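Side-chain contacts in devB protein (Vibrio cholerae O1 biovar eltor str. N16961, PDB 1Y89), which probably hydrolyses 6-phosphogluconolactone to 6-phosphogluconate in the pentose phosphate pathway: residues Thr40-Phe45 with Asn85-Ser90; His63-Asp68 with Gln117-Val122; Asp68-Ala73 with Glu78-Glu83; Arg101-Asn106 with Ala112-Gln117. One frame throughout, in Å; residues are numbered along the deposited sequence.

Contact 1. Residues Thr40-Phe45 with Asn85-Ser90. With PO4 (phosphate ion), chain D.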
loop_
_atom_site.group_PDB
_atom_site.type_symbol
_atom_site.label_atom_id
_atom_site.label_comp_id
_atom_site.label_asym_id
_atom_site.label_seq_id
_atom_site.Cartn_x
_atom_site.Cartn_y
_atom_site.Cartn_z
ATOM N N THR A 40 -6.541 18.330 3.090
ATOM C CA THR A 40 -5.384 17.440 2.913
ATOM C C THR A 40 -4.463 17.903 1.757
ATOM O O THR A 40 -3.219 17.999 1.956
ATOM C CB THR A 40 -5.774 15.947 2.840
ATOM O OG1 THR A 40 -6.458 15.618 4.052
ATOM C CG2 THR A 40 -4.546 15.073 2.722
ATOM N N PRO A 41 -5.043 18.168 0.562
ATOM C CA PRO A 41 -4.203 18.817 -0.458
ATOM C C PRO A 41 -3.449 20.066 0.033
ATOM O O PRO A 41 -2.268 20.193 -0.284
ATOM C CB PRO A 41 -5.205 19.161 -1.588
ATOM C CG PRO A 41 -6.250 18.091 -1.486
ATOM C CD PRO A 41 -6.404 17.854 0.027
ATOM N N LYS A 42 -4.128 20.945 0.786
ATOM C CA LYS A 42 -3.533 22.125 1.462
ATOM C C LYS A 42 -2.250 21.755 2.193
ATOM O O LYS A 42 -1.198 22.355 1.983
ATOM C CB LYS A 42 -4.536 22.718 2.488
ATOM C CG LYS A 42 -3.944 23.285 3.803
ATOM C CD LYS A 42 -4.632 22.735 5.096
ATOM C CE LYS A 42 -4.110 23.412 6.333
ATOM N NZ LYS A 42 -3.129 22.592 7.095
HETATM N N MSE A 43 -2.369 20.770 3.081
HETATM C CA MSE A 43 -1.221 20.256 3.829
HETATM C C MSE A 43 -0.121 19.736 2.905
HETATM O O MSE A 43 1.060 19.999 3.132
HETATM C CB MSE A 43 -1.668 19.135 4.748
HETATM C CG MSE A 43 -2.533 19.617 5.879
HETATM SE SE MSE A 43 -2.747 18.103 7.153
HETATM C CE MSE A 43 -0.804 17.728 7.541
ATOM N N LEU A 44 -0.512 18.987 1.870
ATOM C CA LEU A 44 0.443 18.491 0.889
ATOM C C LEU A 44 1.197 19.627 0.197
ATOM O O LEU A 44 2.414 19.588 0.109
ATOM C CB LEU A 44 -0.233 17.572 -0.150
ATOM C CG LEU A 44 0.660 17.031 -1.278
ATOM C CD1 LEU A 44 1.850 16.189 -0.714
ATOM C CD2 LEU A 44 -0.203 16.209 -2.220
ATOM N N PHE A 45 0.486 20.663 -0.253
ATOM C CA PHE A 45 1.138 21.801 -0.922
ATOM C C PHE A 45 2.172 22.480 -0.031
ATOM O O PHE A 45 3.243 22.859 -0.493
ATOM C CB PHE A 45 0.083 22.856 -1.348
ATOM C CG PHE A 45 -0.991 22.302 -2.285
ATOM C CD1 PHE A 45 -0.684 21.302 -3.200
ATOM C CD2 PHE A 45 -2.287 22.820 -2.262
ATOM C CE1 PHE A 45 -1.665 20.780 -4.070
ATOM C CE2 PHE A 45 -3.272 22.312 -3.122
ATOM C CZ PHE A 45 -2.955 21.299 -4.041
ATOM N N ASN A 85 -1.763 27.638 -5.920
ATOM C CA ASN A 85 -0.797 28.636 -6.302
ATOM C C ASN A 85 -0.230 29.439 -5.102
ATOM O O ASN A 85 0.976 29.669 -5.031
ATOM C CB ASN A 85 -1.391 29.599 -7.358
ATOM C CG ASN A 85 -0.353 30.602 -7.862
ATOM O OD1 ASN A 85 0.722 30.229 -8.340
ATOM N ND2 ASN A 85 -0.681 31.869 -7.769
ATOM N N ALA A 86 -1.096 29.890 -4.199
ATOM C CA ALA A 86 -0.646 30.627 -3.015
ATOM C C ALA A 86 0.285 29.776 -2.156
ATOM O O ALA A 86 1.338 30.269 -1.690
ATOM C CB ALA A 86 -1.835 31.104 -2.202
ATOM N N LEU A 87 -0.043 28.494 -2.000
ATOM C CA LEU A 87 0.730 27.649 -1.064
ATOM C C LEU A 87 1.956 26.974 -1.684
ATOM O O LEU A 87 2.935 26.688 -0.977
ATOM C CB LEU A 87 -0.152 26.591 -0.384
ATOM C CG LEU A 87 -1.295 27.128 0.512
ATOM C CD1 LEU A 87 -2.195 25.923 0.940
ATOM C CD2 LEU A 87 -0.774 27.882 1.736
ATOM N N LEU A 88 1.869 26.686 -2.985
ATOM C CA LEU A 88 2.918 25.916 -3.663
ATOM C C LEU A 88 3.506 26.596 -4.892
ATOM O O LEU A 88 4.714 26.941 -4.902
ATOM C CB LEU A 88 2.427 24.502 -4.045
ATOM C CG LEU A 88 3.404 23.620 -4.845
ATOM C CD1 LEU A 88 4.776 23.461 -4.071
ATOM C CD2 LEU A 88 2.780 22.239 -5.134
ATOM N N PHE A 89 2.701 26.751 -5.950
ATOM C CA PHE A 89 3.310 27.105 -7.241
ATOM C C PHE A 89 4.104 28.398 -7.158
ATOM O O PHE A 89 5.172 28.507 -7.750
ATOM C CB PHE A 89 2.280 27.202 -8.390
ATOM C CG PHE A 89 1.390 26.007 -8.495
ATOM C CD1 PHE A 89 1.890 24.724 -8.282
ATOM C CD2 PHE A 89 0.042 26.163 -8.824
ATOM C CE1 PHE A 89 1.058 23.612 -8.389
ATOM C CE2 PHE A 89 -0.782 25.065 -8.911
ATOM C CZ PHE A 89 -0.272 23.785 -8.685
ATOM N N SER A 90 3.588 29.376 -6.425
ATOM C CA SER A 90 4.297 30.654 -6.270
ATOM C C SER A 90 5.601 30.535 -5.444
ATOM O O SER A 90 6.333 31.518 -5.290
ATOM C CB SER A 90 3.368 31.663 -5.615
ATOM O OG SER A 90 3.144 31.292 -4.273
HETATM P P PO4 D . -10.610 17.431 3.088
HETATM O O1 PO4 D . -11.546 16.648 2.158
HETATM O O2 PO4 D . -10.552 16.863 4.477
HETATM O O3 PO4 D . -9.194 17.288 2.554
HETATM O O4 PO4 D . -11.095 18.878 3.174
#
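The ring of Phe45 meets Leu87 CD1 at its edge, close to the ring plane, while Leu88 CD2 comes at it obliquely and stays 4.1 Å from Phe45 CD1. One face of the same ring carries the backbone oxygen of Pro41, one helical turn back, 3.1 Å above the plane and offset toward the rim. The closest carbons are at the root of the ring: Phe45 CB lies 3.9 Å from Leu87 CB and equally near Leu88 CB, both on the side facing helix 80-89. With CG anti to its backbone N (chi1 176°), Leu88 brings CD2 to the ring and crosses Phe45 at about a right angle. Leu87 CD1 also reaches the turn of helix 39-48 before Phe45, 3.8 Å from Lys42 O. At the far end of 40-45, Thr40 N donates a nearly straight 2.9 Å bond to phosphate O3; Ser39 N binds the same ion. The apolar contact joins helix 39-48 to helix 80-89 at 44° between the short axes, with helix 10-25 packed against Met43 and Leu44.

Contact 2. Residues His63-Asp68 with Gln117-Val122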
loop_
_atom_site.group_PDB
_atom_site.type_symbol
_atom_site.label_atom_id
_atom_site.label_comp_id
_atom_site.label_asym_id
_atom_site.label_seq_id
_atom_site.Cartn_x
_atom_site.Cartn_y
_atom_site.Cartn_z
ATOM N N HIS A 63 3.070 17.301 -14.392
ATOM C CA HIS A 63 2.011 18.124 -14.953
ATOM C C HIS A 63 0.824 18.077 -14.024
ATOM O O HIS A 63 0.363 16.989 -13.668
ATOM C CB HIS A 63 1.619 17.606 -16.359
ATOM C CG HIS A 63 2.690 17.846 -17.376
ATOM N ND1 HIS A 63 2.617 18.853 -18.311
ATOM C CD2 HIS A 63 3.915 17.277 -17.525
ATOM C CE1 HIS A 63 3.719 18.848 -19.048
ATOM N NE2 HIS A 63 4.527 17.906 -18.583
ATOM N N PHE A 64 0.351 19.238 -13.601
ATOM C CA PHE A 64 -0.774 19.284 -12.678
ATOM C C PHE A 64 -2.033 19.707 -13.378
ATOM O O PHE A 64 -2.042 20.702 -14.129
ATOM C CB PHE A 64 -0.508 20.235 -11.489
ATOM C CG PHE A 64 0.519 19.714 -10.543
ATOM C CD1 PHE A 64 0.371 18.467 -9.945
ATOM C CD2 PHE A 64 1.638 20.457 -10.250
ATOM C CE1 PHE A 64 1.345 17.970 -9.045
ATOM C CE2 PHE A 64 2.615 19.968 -9.361
ATOM C CZ PHE A 64 2.462 18.721 -8.763
ATOM N N TRP A 65 -3.084 18.934 -13.095
ATOM C CA TRP A 65 -4.426 19.200 -13.594
ATOM C C TRP A 65 -5.315 19.159 -12.354
ATOM O O TRP A 65 -4.822 18.826 -11.276
ATOM C CB TRP A 65 -4.871 18.117 -14.576
ATOM C CG TRP A 65 -3.946 17.920 -15.747
ATOM C CD1 TRP A 65 -2.733 17.253 -15.736
ATOM C CD2 TRP A 65 -4.165 18.339 -17.086
ATOM N NE1 TRP A 65 -2.179 17.265 -17.002
ATOM C CE2 TRP A 65 -3.052 17.895 -17.853
ATOM C CE3 TRP A 65 -5.203 19.026 -17.731
ATOM C CZ2 TRP A 65 -2.934 18.145 -19.209
ATOM C CZ3 TRP A 65 -5.088 19.272 -19.095
ATOM C CH2 TRP A 65 -3.952 18.829 -19.820
ATOM N N TRP A 66 -6.583 19.531 -12.513
ATOM C CA TRP A 66 -7.573 19.521 -11.439
ATOM C C TRP A 66 -8.690 18.535 -11.691
ATOM O O TRP A 66 -9.228 18.491 -12.820
ATOM C CB TRP A 66 -8.108 20.947 -11.176
ATOM C CG TRP A 66 -7.133 21.649 -10.267
ATOM C CD1 TRP A 66 -7.214 21.776 -8.902
ATOM C CD2 TRP A 66 -5.884 22.216 -10.652
ATOM N NE1 TRP A 66 -6.093 22.400 -8.429
ATOM C CE2 TRP A 66 -5.251 22.669 -9.480
ATOM C CE3 TRP A 66 -5.221 22.372 -11.893
ATOM C CZ2 TRP A 66 -3.994 23.316 -9.498
ATOM C CZ3 TRP A 66 -3.967 23.000 -11.913
ATOM C CH2 TRP A 66 -3.360 23.441 -10.724
ATOM N N GLY A 67 -9.028 17.730 -10.667
ATOM C CA GLY A 67 -10.203 16.839 -10.806
ATOM C C GLY A 67 -11.489 17.678 -10.870
ATOM O O GLY A 67 -12.501 17.283 -11.451
ATOM N N ASP A 68 -11.466 18.837 -10.231
ATOM C CA ASP A 68 -12.568 19.799 -10.356
ATOM C C ASP A 68 -12.057 21.185 -9.969
ATOM O O ASP A 68 -11.007 21.311 -9.295
ATOM C CB ASP A 68 -13.824 19.382 -9.501
ATOM C CG ASP A 68 -13.603 19.470 -7.989
ATOM O OD1 ASP A 68 -12.545 19.010 -7.487
ATOM O OD2 ASP A 68 -14.527 19.960 -7.286
ATOM N N GLN A 117 -10.593 18.764 -24.199
ATOM C CA GLN A 117 -9.764 18.663 -25.410
ATOM C C GLN A 117 -8.299 18.767 -24.989
ATOM O O GLN A 117 -7.459 18.073 -25.545
ATOM C CB GLN A 117 -10.073 19.790 -26.401
ATOM C CG GLN A 117 -11.495 19.820 -26.940
ATOM C CD GLN A 117 -11.896 18.537 -27.695
ATOM O OE1 GLN A 117 -12.320 17.525 -27.086
ATOM N NE2 GLN A 117 -11.814 18.596 -29.019
ATOM N N ALA A 118 -8.012 19.633 -23.999
ATOM C CA ALA A 118 -6.644 19.827 -23.493
ATOM C C ALA A 118 -6.078 18.507 -22.904
ATOM O O ALA A 118 -4.922 18.116 -23.203
ATOM C CB ALA A 118 -6.594 20.964 -22.435
HETATM N N MSE A 119 -6.894 17.803 -22.118
HETATM C CA MSE A 119 -6.466 16.501 -21.553
HETATM C C MSE A 119 -6.249 15.472 -22.664
HETATM O O MSE A 119 -5.210 14.789 -22.677
HETATM C CB MSE A 119 -7.477 15.961 -20.541
HETATM C CG MSE A 119 -7.523 16.743 -19.238
HETATM SE SE MSE A 119 -8.745 15.752 -18.042
HETATM C CE MSE A 119 -10.490 16.302 -18.829
ATOM N N ALA A 120 -7.216 15.379 -23.598
ATOM C CA ALA A 120 -7.133 14.425 -24.696
ATOM C C ALA A 120 -5.930 14.679 -25.588
ATOM O O ALA A 120 -5.374 13.721 -26.174
ATOM C CB ALA A 120 -8.433 14.440 -25.555
ATOM N N HIS A 121 -5.547 15.956 -25.727
ATOM C CA HIS A 121 -4.451 16.318 -26.627
ATOM C C HIS A 121 -3.080 15.836 -26.126
ATOM O O HIS A 121 -2.305 15.273 -26.892
ATOM C CB HIS A 121 -4.400 17.826 -26.922
ATOM C CG HIS A 121 -3.348 18.207 -27.925
ATOM N ND1 HIS A 121 -3.370 17.767 -29.232
ATOM C CD2 HIS A 121 -2.240 18.975 -27.808
ATOM C CE1 HIS A 121 -2.338 18.270 -29.888
ATOM N NE2 HIS A 121 -1.626 18.993 -29.042
ATOM N N VAL A 122 -2.795 16.043 -24.855
ATOM C CA VAL A 122 -1.422 15.855 -24.403
ATOM C C VAL A 122 -1.183 14.664 -23.494
ATOM O O VAL A 122 -0.037 14.222 -23.362
ATOM C CB VAL A 122 -0.800 17.127 -23.782
ATOM C CG1 VAL A 122 -0.916 18.310 -24.760
ATOM C CG2 VAL A 122 -1.408 17.459 -22.443
#
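Trp65 sits in strand 63-66, which runs at 149° to helix 117-122 with the short axes 11.3 Å apart, and its indole reaches across to the helix. The six-membered ring does all the touching. Its CZ3 lies 3.5 Å from Met119 CG, and CH2 is 3.6 Å from the backbone oxygen of Ala118, both approaching obliquely. Val122 CG2 instead comes in at the ring edge, in plane, 3.6 Å from Trp65 CZ2. Met119, a selenomethionine, slides past the indole in the opposite direction. A bend at chi3 (-77°) ends its chain, and SE stands 5.5 Å from the centroid of the six-membered ring of Trp65, 34° off the normal: an oblique Met-aromatic contact. Ala118 CB lies 4.0 Å from Trp65 CZ3. Trp65 NE1 is hydrogen-bonded to His32 on the neighbouring strand 31-35, and His100 stacks on the ring. Through Trp65, helix 108-122 thus packs on the central mixed sheet. The contact is carried mainly by dispersion, with one backbone carbonyl against the ring.

Contact 3. Residues Asp68-Ala73 with Glu78-Glu83. With PO4 (phosphate ion), chain C.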
loop_
_atom_site.group_PDB
_atom_site.type_symbol
_atom_site.label_atom_id
_atom_site.label_comp_id
_atom_site.label_asym_id
_atom_site.label_seq_id
_atom_site.Cartn_x
_atom_site.Cartn_y
_atom_site.Cartn_z
ATOM N N ASP A 68 -11.466 18.837 -10.231
ATOM C CA ASP A 68 -12.568 19.799 -10.356
ATOM C C ASP A 68 -12.057 21.185 -9.969
ATOM O O ASP A 68 -11.007 21.311 -9.295
ATOM C CB ASP A 68 -13.824 19.382 -9.501
ATOM C CG ASP A 68 -13.603 19.470 -7.989
ATOM O OD1 ASP A 68 -12.545 19.010 -7.487
ATOM O OD2 ASP A 68 -14.527 19.960 -7.286
ATOM N N GLU A 69 -12.827 22.194 -10.362
ATOM C CA GLU A 69 -12.517 23.582 -10.092
ATOM C C GLU A 69 -13.832 24.339 -9.945
ATOM O O GLU A 69 -14.798 24.037 -10.654
ATOM C CB GLU A 69 -11.697 24.207 -11.226
ATOM C CG GLU A 69 -11.280 25.678 -11.011
ATOM C CD GLU A 69 -10.494 25.866 -9.716
ATOM O OE1 GLU A 69 -11.133 26.061 -8.637
ATOM O OE2 GLU A 69 -9.247 25.798 -9.784
ATOM N N ARG A 70 -13.843 25.296 -9.011
ATOM C CA ARG A 70 -14.961 26.185 -8.792
ATOM C C ARG A 70 -14.936 27.276 -9.867
ATOM O O ARG A 70 -13.869 27.787 -10.251
ATOM C CB ARG A 70 -14.902 26.809 -7.390
ATOM C CG ARG A 70 -15.167 25.799 -6.246
ATOM C CD ARG A 70 -13.989 24.863 -5.965
ATOM N NE ARG A 70 -14.181 24.105 -4.705
ATOM C CZ ARG A 70 -13.984 24.599 -3.481
ATOM N NH1 ARG A 70 -13.552 25.858 -3.304
ATOM N NH2 ARG A 70 -14.201 23.824 -2.415
ATOM N N CYS A 71 -16.104 27.600 -10.393
ATOM C CA CYS A 71 -16.173 28.536 -11.509
ATOM C C CYS A 71 -16.058 29.946 -10.980
ATOM O O CYS A 71 -17.003 30.743 -11.087
ATOM C CB CYS A 71 -17.454 28.313 -12.354
ATOM S SG CYS A 71 -17.317 26.746 -13.202
ATOM N N VAL A 72 -14.876 30.239 -10.426
ATOM C CA VAL A 72 -14.551 31.560 -9.884
ATOM C C VAL A 72 -13.187 31.959 -10.418
ATOM O O VAL A 72 -12.414 31.089 -10.883
ATOM C CB VAL A 72 -14.528 31.591 -8.313
ATOM C CG1 VAL A 72 -15.960 31.392 -7.692
ATOM C CG2 VAL A 72 -13.488 30.586 -7.705
ATOM N N ALA A 73 -12.875 33.259 -10.344
ATOM C CA ALA A 73 -11.557 33.766 -10.760
ATOM C C ALA A 73 -10.427 33.054 -10.002
ATOM O O ALA A 73 -10.603 32.643 -8.841
ATOM C CB ALA A 73 -11.466 35.291 -10.566
ATOM N N GLU A 78 -12.340 30.893 -3.298
ATOM C CA GLU A 78 -12.970 29.607 -3.596
ATOM C C GLU A 78 -12.254 28.850 -4.729
ATOM O O GLU A 78 -12.667 27.776 -5.094
ATOM C CB GLU A 78 -14.441 29.826 -3.953
ATOM C CG GLU A 78 -15.335 30.131 -2.743
ATOM C CD GLU A 78 -15.578 28.887 -1.945
ATOM O OE1 GLU A 78 -16.310 27.990 -2.443
ATOM O OE2 GLU A 78 -14.984 28.783 -0.843
ATOM N N SER A 79 -11.184 29.408 -5.281
ATOM C CA SER A 79 -10.458 28.735 -6.366
ATOM C C SER A 79 -9.548 27.622 -5.843
ATOM O O SER A 79 -8.697 27.877 -4.970
ATOM C CB SER A 79 -9.582 29.736 -7.126
ATOM O OG SER A 79 -8.968 29.074 -8.214
ATOM N N ASN A 80 -9.704 26.405 -6.365
ATOM C CA ASN A 80 -8.751 25.341 -6.011
ATOM C C ASN A 80 -7.352 25.704 -6.506
ATOM O O ASN A 80 -6.381 25.634 -5.737
ATOM C CB ASN A 80 -9.178 23.967 -6.594
ATOM C CG ASN A 80 -10.428 23.401 -5.922
ATOM O OD1 ASN A 80 -10.759 23.735 -4.770
ATOM N ND2 ASN A 80 -11.125 22.519 -6.634
ATOM N N TYR A 81 -7.247 26.084 -7.794
ATOM C CA TYR A 81 -5.954 26.515 -8.345
ATOM C C TYR A 81 -5.351 27.638 -7.511
ATOM O O TYR A 81 -4.162 27.615 -7.195
ATOM C CB TYR A 81 -6.078 26.989 -9.817
ATOM C CG TYR A 81 -4.875 27.793 -10.249
ATOM C CD1 TYR A 81 -3.709 27.162 -10.720
ATOM C CD2 TYR A 81 -4.878 29.193 -10.153
ATOM C CE1 TYR A 81 -2.587 27.915 -11.096
ATOM C CE2 TYR A 81 -3.765 29.944 -10.520
ATOM C CZ TYR A 81 -2.628 29.302 -10.968
ATOM O OH TYR A 81 -1.543 30.062 -11.345
ATOM N N GLY A 82 -6.178 28.631 -7.183
ATOM C CA GLY A 82 -5.725 29.815 -6.436
ATOM C C GLY A 82 -5.038 29.428 -5.130
ATOM O O GLY A 82 -3.977 29.979 -4.779
ATOM N N GLU A 83 -5.615 28.469 -4.406
ATOM C CA GLU A 83 -4.971 28.006 -3.167
ATOM C C GLU A 83 -3.657 27.192 -3.398
ATOM O O GLU A 83 -2.662 27.373 -2.676
ATOM C CB GLU A 83 -5.970 27.246 -2.293
ATOM C CG GLU A 83 -5.400 26.805 -0.968
ATOM C CD GLU A 83 -6.449 26.846 0.152
ATOM O OE1 GLU A 83 -7.371 25.969 0.151
ATOM O OE2 GLU A 83 -6.343 27.770 1.003
HETATM P P PO4 C . -16.012 20.540 -2.168
HETATM O O1 PO4 C . -16.489 19.812 -3.414
HETATM O O2 PO4 C . -16.274 19.673 -0.999
HETATM O O3 PO4 C . -14.563 20.786 -2.403
HETATM O O4 PO4 C . -16.790 21.795 -2.048
HETATM O O HOH W 1 -13.949 21.326 -5.178
HETATM O O HOH W 2 -11.075 28.891 -9.936
HETATM O O HOH W 3 -13.396 26.759 -0.512
#
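Glu69 grips the start of helix 80-89 with both carboxylate oxygens: OE1 accepts from Asn80 N at 2.7 Å and OE2 from Tyr81 N at 2.8 Å, each through its syn lone pair. OE1 also takes the Arg70 N-H on its anti side. A bend at chi2 (56°) folds the carboxylate back to these amides. Ser79 OG, at the N-cap, accepts from Gly82 N. The Asn80 amide donates from ND2 to Asp68 O, 2.9 Å away, from above the carbonyl plane, while OD1 lies over one face of the Arg70 guanidinium. In that guanidinium's plane, Arg70 NH1 donates to Glu78 O at 2.8 Å, and NH2 reaches phosphate O3 at 3.1 Å. Glu78 OE1, bonded to Gln171, makes an out-of-plane, charge-only salt bridge with Arg70 NH1. Water 1 links Arg70 NE, the phosphate and Asp68 OD2, which also bonds Ser147 OG; His144 and Arg173 hold the ion too. The helix's first amides probably favour the Glu69 carboxylate, while Arg70 holds the anion directly and through water.

Contact 4. Residues Arg101-Asn106 with Ala112-Gln117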
loop_
_atom_site.group_PDB
_atom_site.type_symbol
_atom_site.label_atom_id
_atom_site.label_comp_id
_atom_site.label_asym_id
_atom_site.label_seq_id
_atom_site.Cartn_x
_atom_site.Cartn_y
_atom_site.Cartn_z
ATOM N N ARG A 101 -4.451 24.726 -15.418
ATOM C CA ARG A 101 -5.622 24.990 -14.588
ATOM C C ARG A 101 -6.912 24.978 -15.378
ATOM O O ARG A 101 -6.926 25.205 -16.604
ATOM C CB ARG A 101 -5.482 26.257 -13.765
ATOM C CG ARG A 101 -5.599 27.527 -14.550
ATOM C CD ARG A 101 -5.679 28.742 -13.642
ATOM N NE ARG A 101 -5.733 29.916 -14.498
ATOM C CZ ARG A 101 -6.822 30.611 -14.774
ATOM N NH1 ARG A 101 -7.979 30.305 -14.212
ATOM N NH2 ARG A 101 -6.734 31.647 -15.586
ATOM N N ILE A 102 -8.004 24.729 -14.670
ATOM C CA ILE A 102 -9.315 24.935 -15.267
ATOM C C ILE A 102 -9.597 26.436 -15.190
ATOM O O ILE A 102 -9.398 27.053 -14.122
ATOM C CB ILE A 102 -10.387 24.100 -14.514
ATOM C CG1 ILE A 102 -10.107 22.590 -14.729
ATOM C CG2 ILE A 102 -11.830 24.483 -14.967
ATOM C CD1 ILE A 102 -10.924 21.639 -13.859
ATOM N N LEU A 103 -10.073 27.014 -16.285
ATOM C CA LEU A 103 -10.338 28.453 -16.332
ATOM C C LEU A 103 -11.704 28.762 -15.683
ATOM O O LEU A 103 -12.742 28.879 -16.368
ATOM C CB LEU A 103 -10.281 28.958 -17.788
ATOM C CG LEU A 103 -9.005 28.568 -18.547
ATOM C CD1 LEU A 103 -9.047 29.175 -19.997
ATOM C CD2 LEU A 103 -7.725 29.025 -17.827
ATOM N N GLY A 104 -11.695 28.911 -14.365
ATOM C CA GLY A 104 -12.922 29.102 -13.609
ATOM C C GLY A 104 -13.612 30.439 -13.881
ATOM O O GLY A 104 -14.783 30.609 -13.562
ATOM N N GLU A 105 -12.890 31.393 -14.448
ATOM C CA GLU A 105 -13.463 32.705 -14.735
ATOM C C GLU A 105 -14.258 32.708 -16.037
ATOM O O GLU A 105 -14.896 33.697 -16.359
ATOM C CB GLU A 105 -12.374 33.800 -14.774
ATOM C CG GLU A 105 -11.346 33.699 -15.941
ATOM C CD GLU A 105 -10.183 32.731 -15.674
ATOM O OE1 GLU A 105 -10.351 31.710 -14.939
ATOM O OE2 GLU A 105 -9.095 32.979 -16.231
ATOM N N ASN A 106 -14.209 31.615 -16.792
ATOM C CA ASN A 106 -14.765 31.607 -18.135
ATOM C C ASN A 106 -16.132 30.958 -18.155
ATOM O O ASN A 106 -16.551 30.359 -17.160
ATOM C CB ASN A 106 -13.816 30.878 -19.092
ATOM C CG ASN A 106 -12.628 31.726 -19.501
ATOM O OD1 ASN A 106 -12.488 32.867 -19.066
ATOM N ND2 ASN A 106 -11.783 31.179 -20.374
ATOM N N ALA A 112 -15.536 23.510 -19.823
ATOM C CA ALA A 112 -15.512 22.040 -19.722
ATOM C C ALA A 112 -15.016 21.392 -21.032
ATOM O O ALA A 112 -14.217 20.435 -20.985
ATOM C CB ALA A 112 -16.893 21.479 -19.353
ATOM N N GLU A 113 -15.506 21.877 -22.188
ATOM C CA GLU A 113 -15.056 21.347 -23.484
ATOM C C GLU A 113 -13.577 21.631 -23.762
ATOM O O GLU A 113 -12.873 20.754 -24.252
ATOM C CB GLU A 113 -15.924 21.870 -24.632
ATOM C CG GLU A 113 -17.377 21.452 -24.455
ATOM C CD GLU A 113 -18.338 22.079 -25.454
ATOM O OE1 GLU A 113 -17.896 22.672 -26.472
ATOM O OE2 GLU A 113 -19.550 21.953 -25.207
ATOM N N ARG A 114 -13.121 22.859 -23.502
ATOM C CA ARG A 114 -11.673 23.188 -23.623
ATOM C C ARG A 114 -10.801 22.275 -22.752
ATOM O O ARG A 114 -9.782 21.724 -23.191
ATOM C CB ARG A 114 -11.412 24.649 -23.239
ATOM C CG ARG A 114 -10.015 25.160 -23.654
ATOM C CD ARG A 114 -9.452 26.231 -22.689
ATOM N NE ARG A 114 -9.409 25.754 -21.300
ATOM C CZ ARG A 114 -8.471 24.930 -20.822
ATOM N NH1 ARG A 114 -7.461 24.512 -21.615
ATOM N NH2 ARG A 114 -8.534 24.528 -19.555
ATOM N N PHE A 115 -11.193 22.137 -21.493
ATOM C CA PHE A 115 -10.493 21.278 -20.532
ATOM C C PHE A 115 -10.415 19.841 -21.069
ATOM O O PHE A 115 -9.337 19.245 -21.096
ATOM C CB PHE A 115 -11.232 21.404 -19.161
ATOM C CG PHE A 115 -10.872 20.361 -18.123
ATOM C CD1 PHE A 115 -9.543 20.090 -17.786
ATOM C CD2 PHE A 115 -11.882 19.742 -17.389
ATOM C CE1 PHE A 115 -9.251 19.151 -16.769
ATOM C CE2 PHE A 115 -11.584 18.795 -16.386
ATOM C CZ PHE A 115 -10.269 18.512 -16.084
ATOM N N ALA A 116 -11.547 19.315 -21.556
ATOM C CA ALA A 116 -11.586 17.969 -22.108
ATOM C C ALA A 116 -10.595 17.797 -23.278
ATOM O O ALA A 116 -9.864 16.798 -23.348
ATOM C CB ALA A 116 -13.021 17.618 -22.575
ATOM N N GLN A 117 -10.593 18.764 -24.199
ATOM C CA GLN A 117 -9.764 18.663 -25.410
ATOM C C GLN A 117 -8.299 18.767 -24.989
ATOM O O GLN A 117 -7.459 18.073 -25.545
ATOM C CB GLN A 117 -10.073 19.790 -26.401
ATOM C CG GLN A 117 -11.495 19.820 -26.940
ATOM C CD GLN A 117 -11.896 18.537 -27.695
ATOM O OE1 GLN A 117 -12.320 17.525 -27.086
ATOM N NE2 GLN A 117 -11.814 18.596 -29.019
HETATM O O HOH W 4 -6.977 22.561 -18.272
#
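Arg114 leaves its helix with CG anti to the backbone N (chi1 -166°), then bends at chi2 and chi3, which lays its guanidinium beside Leu103; Phe115, with chi1 166°, turns one face of its ring to Ile102. An inverse gamma turn centred on Leu103 overlaps a type I beta turn from Leu103 to Asn106, bending the loop back alongside helix 108-122. Ile102 CD1 sits over one face of the Phe115 ring, 3.9 Å from its centroid and 14° off the normal, a CH-pi contact, with CG1 lying near the opposite rim of that face. Leu103 CD1 approaches Arg114 NE to 3.7 Å, and the two side chains cross at about a right angle. Arg114 NE pairs with Glu111, whose other oxygen accepts from Leu103 N. On the loop's other flank, Arg101 grips Glu105 end-on with two nearly straight bonds, while Leu103 CD2 covers the guanidinium centre. Water 4 bridges the segments, donating to Arg101 O at 3.1 Å and accepting from Arg114 NH2 at 2.8 Å.

Overall arrangement
Trp66 of contact 2 touches all three other contacts. Its ring meets Phe89 of contact 1, with Trp66 CH2 3.5 Å from Phe89 CE2, and Tyr81 and Asn80 of contact 3, while its backbone oxygen lies 3.4 Å from Phe115 CZ of contact 4. Contacts 2 and 3 share Asp68; contacts 2 and 4 share Gln117, their centres about 9 Å apart. Glu69 of contact 3 packs on Ile102 of contact 4, CB to CB 3.5 Å. Contacts 1 and 4 do not touch, their nearest atoms being about 7 Å apart. Contacts 1 and 3 each hold a phosphate, probably from the crystallisation liquor; their phosphorus atoms are 8.2 Å apart and may mark anion-binding positions of the family's sugar-phosphate site.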